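Local coordinates for acetolactate synthase isozyme 1 large subunit (Escherichia coli, PDB 6LPI), which is the large subunit of a thiamine-diphosphate-dependent enzyme of the acetohydroxy-acid synthase family and binds thiamine diphosphate, a magnesium ion and FAD, at residues B[239-244]-B[259-264]; B[270-275]-B[351-356]. All blocks are in the same frame, centred on the assembly; numbering follows the deposited sequence.

Contact 1: B[239-244]-B[259-264]; sequences PTTMTL and GMLGMH. With FAD (flavin-adenine dinucleotide), chain I.
One carbonyl oxygen, Gly-259 O, takes two hydrogen bonds from the neighbouring strand, one from the side chain of Thr-241 and one from the backbone of Met-242. Thr-241 OG1 lies 3.0 Å from Gly-259 O, tilted modestly from the carbonyl plane. Met-242 N comes to Gly-259 O from well above that plane, 3.1 Å away. The hydroxyl is put there by a chi1 of -173°, which turns OG1 opposite the backbone N. Met-242 pairs with Met-260 in parallel register, and a weak bond from Leu-261 N ends on Met-242 O; the Leu-261 side chain lies beside Thr-241 OG1 and Met-242 O. Met-260 runs alongside Leu-244, with SD 4.0 Å from Leu-244 CD1, and its CE lies near the flavin carbonyl O4.

Beyond the strand ends both segments turn to FAD. Thr-243 OG1 bonds to phosphate oxygen O2P of FAD, Leu-261 O accepts a nearly straight bond from flavin N3 (2.9 Å), and His-264 N donates to O4 at 2.9 Å. The carboxyl ends of parallel strands thus hold the cofactor, as is usual in Rossmann-like domains. Strand 257-260 is outermost in the six-stranded parallel sheet of the central domain, strand 240-242 lies between it and strand 214-218, and helix 393-401 packs against Leu-244, Met-260 and His-264.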
# COMPACT_ATOMS: atom_id res chain seq x y z
N PRO B 239 1.13 -8.75 24.32
CA PRO B 239 1.45 -7.38 23.93
C PRO B 239 1.47 -7.29 22.41
O PRO B 239 2.09 -8.11 21.74
CB PRO B 239 2.84 -7.16 24.54
CG PRO B 239 2.84 -8.03 25.76
CD PRO B 239 1.95 -9.22 25.45
N THR B 240 0.73 -6.33 21.86
CA THR B 240 0.60 -6.22 20.40
C THR B 240 1.11 -4.88 19.90
O THR B 240 0.71 -3.83 20.40
CB THR B 240 -0.84 -6.44 19.97
OG1 THR B 240 -1.59 -5.30 20.38
CG2 THR B 240 -1.41 -7.64 20.65
N THR B 241 2.03 -4.93 18.95
CA THR B 241 2.55 -3.75 18.29
C THR B 241 2.03 -3.72 16.86
O THR B 241 1.82 -4.77 16.24
CB THR B 241 4.08 -3.72 18.33
OG1 THR B 241 4.56 -2.47 17.82
CG2 THR B 241 4.68 -4.84 17.49
N MET B 242 1.89 -2.53 16.30
CA MET B 242 1.41 -2.41 14.93
C MET B 242 2.37 -1.57 14.11
O MET B 242 3.06 -0.69 14.63
CB MET B 242 0.01 -1.81 14.87
CG MET B 242 -1.05 -2.57 15.62
SD MET B 242 -2.31 -1.48 16.34
CE MET B 242 -1.55 -0.98 17.88
N THR B 243 2.44 -1.87 12.82
CA THR B 243 3.15 -0.99 11.90
C THR B 243 2.30 0.24 11.61
O THR B 243 1.14 0.32 12.00
CB THR B 243 3.45 -1.70 10.59
OG1 THR B 243 2.20 -2.05 9.99
CG2 THR B 243 4.25 -2.96 10.84
N LEU B 244 2.87 1.19 10.87
CA LEU B 244 2.09 2.34 10.42
C LEU B 244 0.83 1.92 9.65
O LEU B 244 -0.17 2.63 9.68
CB LEU B 244 2.94 3.27 9.56
CG LEU B 244 2.22 4.53 9.07
CD1 LEU B 244 1.91 5.41 10.24
CD2 LEU B 244 3.08 5.25 8.06
N GLY B 259 1.07 0.14 20.78
CA GLY B 259 1.10 1.15 19.76
C GLY B 259 2.07 0.75 18.67
O GLY B 259 2.44 -0.42 18.52
N MET B 260 2.56 1.75 17.97
CA MET B 260 3.37 1.52 16.78
C MET B 260 4.84 1.44 17.14
O MET B 260 5.33 2.19 17.99
CB MET B 260 3.14 2.63 15.77
CG MET B 260 4.21 2.73 14.74
SD MET B 260 3.82 3.94 13.47
CE MET B 260 4.78 5.28 14.12
N LEU B 261 5.54 0.51 16.51
CA LEU B 261 6.97 0.30 16.65
C LEU B 261 7.76 1.01 15.55
O LEU B 261 7.21 1.45 14.54
CB LEU B 261 7.27 -1.19 16.65
CG LEU B 261 7.42 -1.78 15.26
CD1 LEU B 261 7.93 -3.21 15.36
CD2 LEU B 261 6.08 -1.74 14.54
N GLY B 262 9.06 1.14 15.77
CA GLY B 262 9.91 1.53 14.66
C GLY B 262 10.51 2.92 14.68
O GLY B 262 10.75 3.50 15.73
N MET B 263 10.71 3.48 13.48
CA MET B 263 11.57 4.64 13.30
C MET B 263 11.12 5.79 14.16
O MET B 263 11.93 6.49 14.77
CB MET B 263 11.56 5.06 11.82
CG MET B 263 11.86 6.53 11.55
SD MET B 263 12.73 6.82 9.97
CE MET B 263 11.52 6.47 8.74
N HIS B 264 9.82 6.05 14.17
CA HIS B 264 9.19 7.05 15.01
C HIS B 264 8.19 6.43 15.97
O HIS B 264 7.26 7.11 16.43
CB HIS B 264 8.52 8.10 14.13
CG HIS B 264 9.48 8.99 13.40
ND1 HIS B 264 9.62 8.96 12.03
CD2 HIS B 264 10.31 9.97 13.84
CE1 HIS B 264 10.51 9.86 11.66
NE2 HIS B 264 10.94 10.49 12.73
PA FAD I . 2.51 -3.64 4.30
O1A FAD I . 1.38 -2.78 4.73
O2A FAD I . 3.06 -3.42 2.92
O5B FAD I . 1.90 -5.08 4.51
C5B FAD I . 1.70 -5.98 3.41
C4B FAD I . 2.13 -7.35 3.87
O4B FAD I . 0.99 -8.11 4.34
C3B FAD I . 2.78 -8.21 2.78
O3B FAD I . 3.82 -8.98 3.37
C2B FAD I . 1.58 -9.03 2.28
O2B FAD I . 1.92 -10.23 1.60
C1B FAD I . 0.91 -9.32 3.61
N9A FAD I . -0.49 -9.73 3.53
C8A FAD I . -1.52 -9.08 2.91
N7A FAD I . -2.68 -9.68 3.03
C5A FAD I . -2.39 -10.81 3.78
C6A FAD I . -3.19 -11.87 4.25
N6A FAD I . -4.50 -11.98 4.02
N1A FAD I . -2.58 -12.84 4.97
C2A FAD I . -1.27 -12.75 5.20
N3A FAD I . -0.42 -11.80 4.81
C4A FAD I . -1.04 -10.85 4.10
N1 FAD I . 6.39 2.09 9.58
C2 FAD I . 6.58 1.59 10.83
O2 FAD I . 6.24 0.45 11.12
N3 FAD I . 7.14 2.38 11.81
C4 FAD I . 7.56 3.69 11.66
O4 FAD I . 8.05 4.30 12.61
C4X FAD I . 7.37 4.21 10.31
N5 FAD I . 7.73 5.45 10.06
C5X FAD I . 7.52 5.94 8.78
C6 FAD I . 7.89 7.26 8.49
C7 FAD I . 7.69 7.79 7.22
C7M FAD I . 8.11 9.21 6.94
C8 FAD I . 7.11 7.00 6.22
C8M FAD I . 6.89 7.55 4.83
C9 FAD I . 6.74 5.69 6.50
C9A FAD I . 6.95 5.15 7.77
N10 FAD I . 6.58 3.83 8.08
C10 FAD I . 6.77 3.32 9.34
C1' FAD I . 5.97 2.96 7.07
C2' FAD I . 6.98 2.02 6.43
O2' FAD I . 7.66 2.68 5.37
C3' FAD I . 6.24 0.81 5.85
O3' FAD I . 5.24 1.25 4.93
C4' FAD I . 5.57 -0.08 6.89
O4' FAD I . 6.40 -0.14 8.04
C5' FAD I . 5.31 -1.47 6.37
O5' FAD I . 4.31 -2.10 7.19
P FAD I . 3.79 -3.53 6.85
O1P FAD I . 4.85 -4.55 7.26
O2P FAD I . 2.54 -3.67 7.36
O3P FAD I . 3.73 -3.47 5.30

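Contact 2: B[270-275]-B[351-356]; sequences NYILQE and ADLQRE
Ile-272 and Leu-353 bring two helices of the Rossmann-like central region together, helix 267-273 through Tyr-271 and Ile-272 and helix 344-354 through its last turn. This is apolar helix packing at the protein surface, with no hydrogen bond between the two segments. The tight part centres on Leu-353, whose CD1 sits 3.6 Å from Ile-272 CG1. The two side chains slide past each other in opposite directions, and Ile-272 CG1 also lies 3.9 Å from Leu-353 CB. A chi1 of -78° sets Ile-272 CG1 opposite the carbonyl carbon and sends this branch to the facing helix. From the next turn of the chain, the aliphatic part of Glu-275 adds to the same patch, CG lying 3.9 Å from Leu-353 CD1. Trp-346 and Val-350, earlier on helix 344-354, continue the packing on Ile-272, and Trp-346 touches Glu-275 as well.

The margins are looser. Gln-354 meets Ile-272 CD1 with its CG, at 4.0 Å, and the chain runs on extended beyond that atom. Past the helix, the exposed Glu-356 bends its carboxylate back to Tyr-271, and the ring and carboxylate planes are 19° apart. Farther out, Arg-355 turns to its own segment and makes a salt bridge with Asp-352, over a weak hydrogen bond from NH2 to OD1. Glu-356 OE1 ends at the edge of the Tyr-271 ring, near its plane and 3.6 Å from CE2.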
# COMPACT_ATOMS: atom_id res chain seq x y z
N ASN B 270 9.70 0.08 21.54
CA ASN B 270 10.93 -0.26 20.85
C ASN B 270 11.89 -0.99 21.78
O ASN B 270 12.51 -1.98 21.38
CB ASN B 270 11.58 0.99 20.26
CG ASN B 270 11.30 1.13 18.79
OD1 ASN B 270 10.74 0.23 18.17
ND2 ASN B 270 11.72 2.24 18.22
N TYR B 271 11.98 -0.58 23.05
CA TYR B 271 12.80 -1.33 24.00
C TYR B 271 12.15 -2.66 24.36
O TYR B 271 12.84 -3.67 24.55
CB TYR B 271 13.07 -0.52 25.27
CG TYR B 271 14.03 0.63 25.11
CD1 TYR B 271 15.07 0.57 24.19
CD2 TYR B 271 13.87 1.81 25.83
CE1 TYR B 271 15.94 1.64 24.01
CE2 TYR B 271 14.75 2.90 25.66
CZ TYR B 271 15.78 2.79 24.75
OH TYR B 271 16.65 3.83 24.55
N ILE B 272 10.82 -2.67 24.48
CA ILE B 272 10.12 -3.88 24.90
C ILE B 272 10.33 -5.01 23.91
O ILE B 272 10.49 -6.16 24.30
CB ILE B 272 8.62 -3.59 25.10
CG1 ILE B 272 8.41 -2.87 26.44
CG2 ILE B 272 7.81 -4.90 25.00
CD1 ILE B 272 7.10 -2.11 26.54
N LEU B 273 10.34 -4.69 22.60
CA LEU B 273 10.50 -5.74 21.60
C LEU B 273 11.83 -6.47 21.74
O LEU B 273 11.90 -7.69 21.51
CB LEU B 273 10.35 -5.15 20.20
CG LEU B 273 8.89 -4.98 19.77
CD1 LEU B 273 8.70 -3.81 18.84
CD2 LEU B 273 8.41 -6.22 19.08
N GLN B 274 12.87 -5.76 22.17
CA GLN B 274 14.19 -6.36 22.37
C GLN B 274 14.21 -7.35 23.52
O GLN B 274 15.17 -8.13 23.63
CB GLN B 274 15.21 -5.24 22.58
CG GLN B 274 15.42 -4.39 21.35
CD GLN B 274 16.32 -5.09 20.35
OE1 GLN B 274 15.88 -5.55 19.29
NE2 GLN B 274 17.60 -5.13 20.67
N GLU B 275 13.21 -7.31 24.39
CA GLU B 275 13.02 -8.29 25.45
C GLU B 275 12.24 -9.52 25.00
O GLU B 275 12.19 -10.51 25.73
CB GLU B 275 12.28 -7.65 26.64
CG GLU B 275 12.84 -6.35 27.18
CD GLU B 275 14.09 -6.54 28.01
OE1 GLU B 275 14.74 -5.52 28.33
OE2 GLU B 275 14.39 -7.68 28.40
N ALA B 351 4.93 -2.95 31.63
CA ALA B 351 4.59 -1.73 32.35
C ALA B 351 5.82 -1.06 32.94
O ALA B 351 5.97 0.17 32.85
CB ALA B 351 3.58 -2.04 33.45
N ASP B 352 6.72 -1.83 33.56
CA ASP B 352 7.92 -1.22 34.14
C ASP B 352 8.74 -0.49 33.09
O ASP B 352 9.25 0.61 33.35
CB ASP B 352 8.75 -2.28 34.87
CG ASP B 352 8.27 -2.51 36.29
OD1 ASP B 352 7.59 -1.61 36.83
OD2 ASP B 352 8.58 -3.57 36.86
N LEU B 353 8.89 -1.07 31.90
CA LEU B 353 9.59 -0.35 30.85
C LEU B 353 8.81 0.88 30.40
O LEU B 353 9.41 1.92 30.09
CB LEU B 353 9.87 -1.27 29.66
CG LEU B 353 11.16 -2.10 29.76
CD1 LEU B 353 11.29 -3.01 28.57
CD2 LEU B 353 12.35 -1.18 29.79
N GLN B 354 7.47 0.81 30.39
CA GLN B 354 6.66 1.95 30.00
C GLN B 354 6.73 3.09 31.01
O GLN B 354 6.58 4.26 30.63
CB GLN B 354 5.21 1.50 29.79
CG GLN B 354 5.01 0.61 28.60
CD GLN B 354 3.61 0.11 28.50
OE1 GLN B 354 2.95 -0.05 29.51
NE2 GLN B 354 3.15 -0.17 27.29
N ARG B 355 7.00 2.80 32.28
CA ARG B 355 7.19 3.84 33.28
C ARG B 355 8.55 4.52 33.13
O ARG B 355 9.08 5.09 34.09
CB ARG B 355 6.97 3.27 34.67
CG ARG B 355 5.54 3.47 35.10
CD ARG B 355 5.35 3.29 36.59
NE ARG B 355 5.58 1.90 36.98
CZ ARG B 355 4.70 0.92 36.76
NH1 ARG B 355 3.54 1.18 36.16
NH2 ARG B 355 4.99 -0.32 37.15
N GLU B 356 9.14 4.42 31.94
CA GLU B 356 10.34 5.16 31.54
C GLU B 356 10.14 5.44 30.04
O GLU B 356 10.78 4.87 29.15
CB GLU B 356 11.64 4.40 31.87
CG GLU B 356 12.92 4.86 31.03
CD GLU B 356 13.25 4.00 29.72
OE1 GLU B 356 14.01 4.51 28.84
OE2 GLU B 356 12.81 2.84 29.56

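How the contacts relate
Contact 1 is a buried strand pair beside FAD; contact 2 is a helix pair at the surface, farther from the centre of the chain. Their centres lie about 13 Å apart. Strand 257-260 and helix 267-273 are consecutive elements, so the second segment of contact 1 leads into the first of contact 2. Backbone polar groups and cofactor bonds dominate at 239-244/259-264, whereas apolar carbons with a charged fringe make up 270-275/351-356. The two meet directly: Asn-270 ND2 probably donates a hydrogen bond to Gly-262 O at 3.0 Å, and Leu-273 CD1 packs on Leu-261 CD1 at 3.6 Å. Helix 344-354, one partner in contact 2, also lies against Pro-239 at the start of 239-244.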